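Trehalose-6-phosphate phosphatase (Neosartorya fumigata, PDB 5DXL) belongs to the trehalose-phosphatase family of the HAD clan, pairing a Rossmann-like core domain with a smaller cap domain built on an antiparallel sheet. Local coordinates at residues Gln207-Leu215 and Leu233-Val241; Pro38-Leu48 and Arg68-His79. One frame throughout, in Å; residues are numbered along the deposited sequence.

Interaction 1. Residues Gln207-Leu215 and Leu233-Val241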
loop_
_atom_site.group_PDB
_atom_site.type_symbol
_atom_site.label_atom_id
_atom_site.label_comp_id
_atom_site.label_asym_id
_atom_site.label_seq_id
_atom_site.Cartn_x
_atom_site.Cartn_y
_atom_site.Cartn_z
ATOM N N GLN A 207 -12.442 -4.319 -20.732
ATOM C CA GLN A 207 -11.135 -4.886 -20.408
ATOM C C GLN A 207 -10.788 -4.755 -18.923
ATOM O O GLN A 207 -9.821 -5.349 -18.449
ATOM C CB GLN A 207 -10.050 -4.214 -21.248
ATOM C CG GLN A 207 -9.972 -4.725 -22.675
ATOM C CD GLN A 207 -9.423 -6.138 -22.751
ATOM O OE1 GLN A 207 -10.173 -7.113 -22.698
ATOM N NE2 GLN A 207 -8.101 -6.253 -22.872
ATOM N N ALA A 208 -11.575 -3.963 -18.202
ATOM C CA ALA A 208 -11.351 -3.744 -16.777
ATOM C C ALA A 208 -11.624 -5.016 -15.983
ATOM O O ALA A 208 -12.393 -5.869 -16.421
ATOM C CB ALA A 208 -12.231 -2.604 -16.277
ATOM N N PRO A 209 -10.990 -5.161 -14.806
ATOM C CA PRO A 209 -11.348 -6.336 -14.012
ATOM C C PRO A 209 -12.773 -6.208 -13.508
ATOM O O PRO A 209 -13.186 -5.104 -13.163
ATOM C CB PRO A 209 -10.336 -6.310 -12.857
ATOM C CG PRO A 209 -9.924 -4.894 -12.746
ATOM C CD PRO A 209 -9.965 -4.333 -14.150
ATOM N N GLU A 210 -13.513 -7.306 -13.486
ATOM C CA GLU A 210 -14.882 -7.307 -12.983
ATOM C C GLU A 210 -14.917 -7.631 -11.498
ATOM O O GLU A 210 -15.983 -7.762 -10.908
ATOM C CB GLU A 210 -15.742 -8.319 -13.742
ATOM C CG GLU A 210 -15.988 -7.991 -15.205
ATOM C CD GLU A 210 -16.481 -9.207 -15.967
ATOM O OE1 GLU A 210 -15.633 -10.011 -16.410
ATOM O OE2 GLU A 210 -17.713 -9.374 -16.094
ATOM N N PHE A 211 -13.739 -7.781 -10.900
ATOM C CA PHE A 211 -13.652 -8.083 -9.474
ATOM C C PHE A 211 -12.378 -7.457 -8.937
ATOM O O PHE A 211 -11.291 -7.718 -9.450
ATOM C CB PHE A 211 -13.667 -9.596 -9.242
ATOM C CG PHE A 211 -13.507 -10.015 -7.799
ATOM C CD1 PHE A 211 -14.610 -10.345 -7.028
ATOM C CD2 PHE A 211 -12.239 -10.116 -7.229
ATOM C CE1 PHE A 211 -14.463 -10.759 -5.709
ATOM C CE2 PHE A 211 -12.086 -10.530 -5.909
ATOM C CZ PHE A 211 -13.187 -10.855 -5.154
ATOM N N VAL A 212 -12.517 -6.624 -7.911
ATOM C CA VAL A 212 -11.366 -6.045 -7.218
ATOM C C VAL A 212 -11.557 -6.250 -5.729
ATOM O O VAL A 212 -12.587 -5.868 -5.181
ATOM C CB VAL A 212 -11.196 -4.539 -7.499
ATOM C CG1 VAL A 212 -9.976 -4.003 -6.772
ATOM C CG2 VAL A 212 -11.089 -4.287 -8.999
ATOM N N LEU A 213 -10.589 -6.893 -5.084
ATOM C CA LEU A 213 -10.595 -7.009 -3.626
ATOM C C LEU A 213 -9.357 -6.331 -3.087
ATOM O O LEU A 213 -8.229 -6.701 -3.435
ATOM C CB LEU A 213 -10.631 -8.470 -3.186
ATOM C CG LEU A 213 -10.524 -8.726 -1.669
ATOM C CD1 LEU A 213 -11.678 -8.095 -0.886
ATOM C CD2 LEU A 213 -10.499 -10.227 -1.404
ATOM N N CYS A 214 -9.570 -5.332 -2.242
ATOM C CA CYS A 214 -8.484 -4.525 -1.720
ATOM C C CYS A 214 -8.570 -4.522 -0.210
ATOM O O CYS A 214 -9.586 -4.111 0.343
ATOM C CB CYS A 214 -8.573 -3.111 -2.281
ATOM S SG CYS A 214 -7.367 -1.928 -1.632
ATOM N N LEU A 215 -7.509 -4.995 0.438
ATOM C CA LEU A 215 -7.503 -5.222 1.886
ATOM C C LEU A 215 -6.345 -4.522 2.576
ATOM O O LEU A 215 -5.198 -4.598 2.123
ATOM C CB LEU A 215 -7.426 -6.725 2.182
ATOM C CG LEU A 215 -8.743 -7.495 2.014
ATOM C CD1 LEU A 215 -8.479 -8.936 1.584
ATOM C CD2 LEU A 215 -9.471 -7.477 3.346
ATOM N N LEU A 233 -14.885 2.234 -11.711
ATOM C CA LEU A 233 -15.423 0.886 -11.847
ATOM C C LEU A 233 -16.804 0.776 -11.204
ATOM O O LEU A 233 -17.096 1.479 -10.243
ATOM C CB LEU A 233 -14.474 -0.139 -11.211
ATOM C CG LEU A 233 -13.052 -0.239 -11.760
ATOM C CD1 LEU A 233 -12.246 -1.227 -10.925
ATOM C CD2 LEU A 233 -13.060 -0.665 -13.220
ATOM N N PRO A 234 -17.658 -0.117 -11.728
ATOM C CA PRO A 234 -18.967 -0.390 -11.119
ATOM C C PRO A 234 -18.841 -0.754 -9.641
ATOM O O PRO A 234 -17.969 -1.549 -9.291
ATOM C CB PRO A 234 -19.490 -1.576 -11.935
ATOM C CG PRO A 234 -18.837 -1.411 -13.265
ATOM C CD PRO A 234 -17.459 -0.891 -12.966
ATOM N N ALA A 235 -19.692 -0.178 -8.793
ATOM C CA ALA A 235 -19.568 -0.347 -7.345
ATOM C C ALA A 235 -19.615 -1.807 -6.906
ATOM O O ALA A 235 -18.881 -2.213 -6.000
ATOM C CB ALA A 235 -20.655 0.439 -6.631
ATOM N N GLY A 236 -20.476 -2.595 -7.544
ATOM C CA GLY A 236 -20.615 -3.996 -7.195
ATOM C C GLY A 236 -19.452 -4.863 -7.652
ATOM O O GLY A 236 -19.425 -6.058 -7.365
ATOM N N HIS A 237 -18.503 -4.263 -8.364
ATOM C CA HIS A 237 -17.310 -4.982 -8.825
ATOM C C HIS A 237 -16.130 -4.778 -7.872
ATOM O O HIS A 237 -15.111 -5.464 -7.984
ATOM C CB HIS A 237 -16.889 -4.519 -10.224
ATOM C CG HIS A 237 -17.845 -4.895 -11.313
ATOM N ND1 HIS A 237 -19.047 -5.523 -11.070
ATOM C CD2 HIS A 237 -17.761 -4.747 -12.655
ATOM C CE1 HIS A 237 -19.667 -5.741 -12.217
ATOM N NE2 HIS A 237 -18.910 -5.275 -13.194
ATOM N N VAL A 238 -16.261 -3.825 -6.959
ATOM C CA VAL A 238 -15.143 -3.409 -6.111
ATOM C C VAL A 238 -15.448 -3.638 -4.642
ATOM O O VAL A 238 -16.486 -3.209 -4.144
ATOM C CB VAL A 238 -14.801 -1.921 -6.319
ATOM C CG1 VAL A 238 -13.699 -1.477 -5.363
ATOM C CG2 VAL A 238 -14.399 -1.664 -7.758
ATOM N N PHE A 239 -14.536 -4.322 -3.954
ATOM C CA PHE A 239 -14.661 -4.590 -2.533
ATOM C C PHE A 239 -13.441 -4.030 -1.818
ATOM O O PHE A 239 -12.394 -4.696 -1.732
ATOM C CB PHE A 239 -14.801 -6.097 -2.266
ATOM C CG PHE A 239 -15.966 -6.731 -2.975
ATOM C CD1 PHE A 239 -15.849 -7.140 -4.295
ATOM C CD2 PHE A 239 -17.165 -6.933 -2.315
ATOM C CE1 PHE A 239 -16.920 -7.725 -4.953
ATOM C CE2 PHE A 239 -18.239 -7.526 -2.965
ATOM C CZ PHE A 239 -18.112 -7.918 -4.289
ATOM N N SER A 240 -13.582 -2.805 -1.322
ATOM C CA SER A 240 -12.579 -2.179 -0.465
ATOM C C SER A 240 -12.901 -2.554 0.970
ATOM O O SER A 240 -13.992 -2.262 1.474
ATOM C CB SER A 240 -12.562 -0.660 -0.630
ATOM O OG SER A 240 -12.035 -0.284 -1.900
ATOM N N VAL A 241 -11.952 -3.222 1.613
ATOM C CA VAL A 241 -12.201 -3.843 2.904
ATOM C C VAL A 241 -11.109 -3.480 3.889
ATOM O O VAL A 241 -9.945 -3.789 3.663
ATOM C CB VAL A 241 -12.257 -5.382 2.779
ATOM C CG1 VAL A 241 -12.702 -6.013 4.100
ATOM C CG2 VAL A 241 -13.170 -5.828 1.638
#
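Val212-Leu215 and Val238-Val241 are a buried pair of neighbouring parallel strands in the core sheet, their short axes 4.8 Å apart; strand 238-243 lies next to edge strand 254-256. Four backbone hydrogen bonds join them. Val212 is held at both its polar atoms: its N donates to His237 O at 2.8 Å, and its O accepts from Phe239 N. Cys214 repeats the scheme two residues on, its N giving a nearly straight bond (170° at the hydrogen) to Phe239 O while its O takes Val241 N. Leu213 and Leu215, whose backbone polar atoms face the other way, bond to strand 21-25 and, for Leu215, also to Asp26 just past it. Such a ladder, with helix 222-229 connecting the two strands, forms a beta-alpha-beta crossover of the Rossmann-like HAD core. That helix packs through Met224, Phe225 and Leu228 on the face of Cys214 and Ser240, whose small side chains probably help it pack closely. The other face is apolar, with leucine, valine and phenylalanine side chains. Leu213 CD1 reaches Val241 CG2 at 3.7 Å and also touches Phe239 CB, whereas Leu215 lies alongside Val241, pointing the same way, with CD2 3.5 Å from Val241 CB. The Phe211 and Phe239 rings meet obliquely, centroids 5.6 Å apart and planes at 38°, and Leu11 of helix 8-17 packs on both. Ahead of the strands, Leu233 uses both branches of its fork: CD1 meets Val212 CG2 at 3.8 Å, and CD2 meets Ala208 CB at 3.7 Å. The His237 chi1 of -68°, which turns CG away from the carbonyl carbon, places the ring between Glu210 O on one face and Pro234 CB on the opposite one. Glu210 O also accepts from Gln14 NE2, and the Glu210 carboxylate turns to a salt bridge with Arg19.

Interaction 2. Residues Pro38-Leu48 and Arg68-His79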
loop_
_atom_site.group_PDB
_atom_site.type_symbol
_atom_site.label_atom_id
_atom_site.label_comp_id
_atom_site.label_asym_id
_atom_site.label_seq_id
_atom_site.Cartn_x
_atom_site.Cartn_y
_atom_site.Cartn_z
ATOM N N PRO A 38 9.385 -8.179 13.787
ATOM C CA PRO A 38 9.030 -8.326 12.366
ATOM C C PRO A 38 9.277 -9.738 11.825
ATOM O O PRO A 38 8.575 -10.173 10.911
ATOM C CB PRO A 38 9.938 -7.305 11.672
ATOM C CG PRO A 38 10.169 -6.262 12.712
ATOM C CD PRO A 38 10.269 -7.022 14.008
ATOM N N GLN A 39 10.252 -10.440 12.392
ATOM C CA GLN A 39 10.515 -11.825 12.030
ATOM C C GLN A 39 9.397 -12.776 12.464
ATOM O O GLN A 39 9.177 -13.819 11.838
ATOM C CB GLN A 39 11.838 -12.272 12.634
ATOM C CG GLN A 39 13.040 -11.663 11.949
ATOM C CD GLN A 39 13.244 -12.224 10.553
ATOM O OE1 GLN A 39 12.807 -11.637 9.558
ATOM N NE2 GLN A 39 13.907 -13.376 10.475
ATOM N N ALA A 40 8.700 -12.420 13.540
ATOM C CA ALA A 40 7.547 -13.191 13.999
ATOM C C ALA A 40 6.388 -13.066 13.010
ATOM O O ALA A 40 5.395 -13.792 13.105
ATOM C CB ALA A 40 7.112 -12.733 15.391
ATOM N N ALA A 41 6.516 -12.138 12.065
ATOM C CA ALA A 41 5.489 -11.950 11.047
ATOM C C ALA A 41 5.964 -12.472 9.701
ATOM O O ALA A 41 5.428 -12.093 8.667
ATOM C CB ALA A 41 5.089 -10.478 10.934
ATOM N N ILE A 42 6.997 -13.313 9.727
ATOM C CA ILE A 42 7.339 -14.152 8.582
ATOM C C ILE A 42 6.118 -14.994 8.283
ATOM O O ILE A 42 5.535 -15.577 9.206
ATOM C CB ILE A 42 8.571 -15.030 8.880
ATOM C CG1 ILE A 42 9.848 -14.216 8.679
ATOM C CG2 ILE A 42 8.585 -16.270 8.008
ATOM C CD1 ILE A 42 11.063 -14.830 9.321
ATOM N N PRO A 43 5.688 -15.027 7.010
ATOM C CA PRO A 43 4.417 -15.662 6.682
ATOM C C PRO A 43 4.413 -17.112 7.100
ATOM O O PRO A 43 5.350 -17.858 6.790
ATOM C CB PRO A 43 4.327 -15.523 5.153
ATOM C CG PRO A 43 5.744 -15.346 4.706
ATOM C CD PRO A 43 6.371 -14.527 5.804
ATOM N N SER A 44 3.375 -17.489 7.831
ATOM C CA SER A 44 3.130 -18.879 8.147
ATOM C C SER A 44 2.990 -19.677 6.865
ATOM O O SER A 44 2.736 -19.112 5.790
ATOM C CB SER A 44 1.865 -19.024 8.984
ATOM O OG SER A 44 0.719 -18.916 8.156
ATOM N N ASP A 45 3.152 -20.992 6.974
ATOM C CA ASP A 45 2.895 -21.883 5.853
ATOM C C ASP A 45 1.470 -21.721 5.318
ATOM O O ASP A 45 1.244 -21.800 4.114
ATOM C CB ASP A 45 3.131 -23.343 6.254
ATOM C CG ASP A 45 4.600 -23.662 6.482
ATOM O OD1 ASP A 45 5.465 -22.828 6.131
ATOM O OD2 ASP A 45 4.886 -24.763 7.003
ATOM N N ARG A 46 0.510 -21.496 6.215
ATOM C CA ARG A 46 -0.878 -21.334 5.797
ATOM C C ARG A 46 -1.063 -20.088 4.929
ATOM O O ARG A 46 -1.733 -20.144 3.891
ATOM C CB ARG A 46 -1.816 -21.256 7.003
ATOM C CG ARG A 46 -3.270 -21.023 6.597
ATOM C CD ARG A 46 -4.223 -21.109 7.783
ATOM N NE ARG A 46 -4.236 -22.447 8.361
ATOM C CZ ARG A 46 -5.031 -23.429 7.948
ATOM N NH1 ARG A 46 -5.884 -23.217 6.952
ATOM N NH2 ARG A 46 -4.976 -24.622 8.530
ATOM N N VAL A 47 -0.478 -18.974 5.355
ATOM C CA VAL A 47 -0.570 -17.723 4.591
ATOM C C VAL A 47 0.051 -17.930 3.212
ATOM O O VAL A 47 -0.538 -17.564 2.193
ATOM C CB VAL A 47 0.113 -16.547 5.317
ATOM C CG1 VAL A 47 0.232 -15.346 4.395
ATOM C CG2 VAL A 47 -0.680 -16.164 6.576
ATOM N N LEU A 48 1.225 -18.556 3.180
ATOM C CA LEU A 48 1.916 -18.794 1.914
ATOM C C LEU A 48 1.151 -19.725 0.979
ATOM O O LEU A 48 1.089 -19.469 -0.233
ATOM C CB LEU A 48 3.314 -19.358 2.177
ATOM C CG LEU A 48 4.262 -18.333 2.780
ATOM C CD1 LEU A 48 5.613 -18.972 3.098
ATOM C CD2 LEU A 48 4.426 -17.153 1.834
ATOM N N ARG A 68 7.451 -3.392 3.835
ATOM C CA ARG A 68 8.607 -4.254 4.061
ATOM C C ARG A 68 9.686 -4.072 3.009
ATOM O O ARG A 68 9.405 -3.700 1.867
ATOM C CB ARG A 68 8.183 -5.727 4.067
ATOM C CG ARG A 68 7.319 -6.131 5.228
ATOM C CD ARG A 68 8.142 -6.441 6.459
ATOM N NE ARG A 68 7.342 -7.182 7.415
ATOM C CZ ARG A 68 7.840 -7.928 8.392
ATOM N NH1 ARG A 68 9.154 -8.025 8.553
ATOM N NH2 ARG A 68 7.017 -8.579 9.203
ATOM N N ASP A 69 10.921 -4.374 3.406
ATOM C CA ASP A 69 12.061 -4.360 2.494
ATOM C C ASP A 69 11.844 -5.260 1.283
ATOM O O ASP A 69 11.188 -6.301 1.374
ATOM C CB ASP A 69 13.344 -4.838 3.192
ATOM C CG ASP A 69 13.845 -3.887 4.249
ATOM O OD1 ASP A 69 13.336 -2.750 4.372
ATOM O OD2 ASP A 69 14.780 -4.296 4.965
ATOM N N GLN A 70 12.441 -4.871 0.165
ATOM C CA GLN A 70 12.487 -5.716 -1.022
ATOM C C GLN A 70 13.026 -7.100 -0.676
ATOM O O GLN A 70 12.469 -8.121 -1.085
ATOM C CB GLN A 70 13.354 -5.046 -2.093
ATOM C CG GLN A 70 13.645 -5.873 -3.324
ATOM C CD GLN A 70 14.682 -5.206 -4.205
ATOM O OE1 GLN A 70 15.356 -4.263 -3.782
ATOM N NE2 GLN A 70 14.823 -5.690 -5.431
ATOM N N ALA A 71 14.097 -7.138 0.106
ATOM C CA ALA A 71 14.729 -8.411 0.431
ATOM C C ALA A 71 13.812 -9.324 1.244
ATOM O O ALA A 71 13.869 -10.558 1.102
ATOM C CB ALA A 71 16.041 -8.172 1.176
ATOM N N PHE A 72 12.947 -8.734 2.065
ATOM C CA PHE A 72 12.012 -9.502 2.875
ATOM C C PHE A 72 10.933 -10.129 2.003
ATOM O O PHE A 72 10.659 -11.331 2.101
ATOM C CB PHE A 72 11.365 -8.624 3.951
ATOM C CG PHE A 72 10.379 -9.359 4.821
ATOM C CD1 PHE A 72 9.037 -9.426 4.472
ATOM C CD2 PHE A 72 10.797 -9.977 5.993
ATOM C CE1 PHE A 72 8.133 -10.104 5.273
ATOM C CE2 PHE A 72 9.896 -10.650 6.802
ATOM C CZ PHE A 72 8.560 -10.712 6.441
ATOM N N LEU A 73 10.311 -9.320 1.150
ATOM C CA LEU A 73 9.243 -9.841 0.301
ATOM C C LEU A 73 9.805 -10.902 -0.632
ATOM O O LEU A 73 9.187 -11.941 -0.837
ATOM C CB LEU A 73 8.577 -8.734 -0.527
ATOM C CG LEU A 73 7.765 -7.693 0.249
ATOM C CD1 LEU A 73 7.041 -6.803 -0.747
ATOM C CD2 LEU A 73 6.790 -8.339 1.228
ATOM N N ASP A 74 10.976 -10.640 -1.199
ATOM C CA ASP A 74 11.528 -11.610 -2.141
ATOM C C ASP A 74 11.889 -12.908 -1.443
ATOM O O ASP A 74 11.623 -13.996 -1.971
ATOM C CB ASP A 74 12.746 -11.057 -2.867
ATOM C CG ASP A 74 13.025 -11.811 -4.157
ATOM O OD1 ASP A 74 12.084 -12.438 -4.703
ATOM O OD2 ASP A 74 14.172 -11.798 -4.610
ATOM N N GLU A 75 12.468 -12.812 -0.252
ATOM C CA GLU A 75 12.890 -14.028 0.436
ATOM C C GLU A 75 11.719 -14.934 0.818
ATOM O O GLU A 75 11.795 -16.164 0.685
ATOM C CB GLU A 75 13.694 -13.681 1.689
ATOM C CG GLU A 75 13.932 -14.904 2.562
ATOM C CD GLU A 75 15.286 -14.913 3.190
ATOM O OE1 GLU A 75 15.690 -13.832 3.678
ATOM O OE2 GLU A 75 15.929 -15.996 3.213
ATOM N N TRP A 76 10.626 -14.333 1.277
ATOM C CA TRP A 76 9.563 -15.115 1.886
ATOM C C TRP A 76 8.357 -15.349 0.995
ATOM O O TRP A 76 7.620 -16.302 1.210
ATOM C CB TRP A 76 9.130 -14.452 3.201
ATOM C CG TRP A 76 10.215 -14.600 4.209
ATOM C CD1 TRP A 76 11.128 -13.655 4.584
ATOM C CD2 TRP A 76 10.562 -15.795 4.909
ATOM N NE1 TRP A 76 12.007 -14.186 5.503
ATOM C CE2 TRP A 76 11.677 -15.499 5.718
ATOM C CE3 TRP A 76 10.024 -17.084 4.947
ATOM C CZ2 TRP A 76 12.264 -16.447 6.551
ATOM C CZ3 TRP A 76 10.609 -18.019 5.772
ATOM C CH2 TRP A 76 11.717 -17.696 6.562
HETATM N N MSE A 77 8.179 -14.491 -0.002
HETATM C CA MSE A 77 7.061 -14.602 -0.937
HETATM C C MSE A 77 7.488 -14.650 -2.405
HETATM O O MSE A 77 6.671 -14.935 -3.284
HETATM C CB MSE A 77 6.096 -13.430 -0.699
HETATM C CG MSE A 77 5.251 -13.688 0.516
HETATM SE SE MSE A 77 4.226 -12.136 1.124
HETATM C CE MSE A 77 5.417 -11.467 2.518
ATOM N N GLY A 78 8.761 -14.377 -2.675
ATOM C CA GLY A 78 9.233 -14.241 -4.042
ATOM C C GLY A 78 9.261 -15.541 -4.832
ATOM O O GLY A 78 9.360 -15.522 -6.057
ATOM N N HIS A 79 9.166 -16.663 -4.122
ATOM C CA HIS A 79 9.145 -17.973 -4.763
ATOM C C HIS A 79 7.808 -18.255 -5.447
ATOM O O HIS A 79 7.673 -19.259 -6.157
ATOM C CB HIS A 79 9.420 -19.063 -3.737
ATOM C CG HIS A 79 8.344 -19.172 -2.706
ATOM N ND1 HIS A 79 8.167 -18.227 -1.719
ATOM C CD2 HIS A 79 7.353 -20.079 -2.546
ATOM C CE1 HIS A 79 7.134 -18.571 -0.967
ATOM N NE2 HIS A 79 6.618 -19.686 -1.453
HETATM O O HOH W 1 14.087 -12.492 6.701
#
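Arg68 and the aromatic pair Phe72 and Trp76 receive the connection Pro38-Leu48, which leads from strand 21-25 into helix 45-56, the crossover helix of a beta-alpha-beta unit in the Rossmann-like HAD core; helix 70-77 follows the next strand of that sheet. The polar bonding centres on Pro38 O. Arg68 NH2 donates to it at 2.8 Å, with the oxygen close to the guanidinium plane, and NH1 adds a weak bond; Ala41 N of the same short 3-10 turn is a further donor. A bend at chi2 (-83°) helps bring the long arginine chain back to this carbonyl, while its NE makes a salt bridge with Asp28. Ala41, small enough to sit at the guanidinium edge, places CB 3.2 Å from NH2. The flat groups pack face to face or at a tilt. The Arg68 guanidinium lies nearly parallel to the Phe72 ring, with Phe72 CZ 3.4 Å above its plane, and on the other face of the phenyl ring the tilted indole of Trp76 brings CD1 over the rim. On the indole, Ile42 CG2 makes a CH-pi contact 3.5 Å from the centroid of the six-membered ring, only 12° off its normal, with Glu75 CG over the opposite face. The branching of isoleucine suits this place, since CD1 also reaches Trp76 CZ2 at 3.4 Å. Apolar packing continues along the helix: Pro43, a rigid ring, crosses Trp76 at about a right angle and sets its CD against Trp76 CB, and Leu48 CD2 fits against the CG of Met77, here selenomethionine, at 3.8 Å. Solvent completes the polar contacts: one water, in the plane of the indole, accepts from Trp76 NE1 at 2.9 Å and donates to Gln39 OE1.

In the fold
Interaction 1 and interaction 2 lie within one core domain but do not touch: their centres are 26 Å apart and their nearest atoms about 11 Å. Strand 21-25 relates them. In the sheet it lies between strand 211-216, used by interaction 1, and strand 60-65, which leads to helix 70-77 of interaction 2. Both contacts also reach the loop after it. Leu215 of interaction 1 packs on Thr30, whereas in interaction 2 Ala41 O accepts from Tyr27 OH and the Arg68 side reaches the same loop. Asp26, Tyr27, Asp28 and Thr30 belong to the DxDGT sequence, which matches the first HAD motif, so the two contacts approach that motif from different parts of the fold.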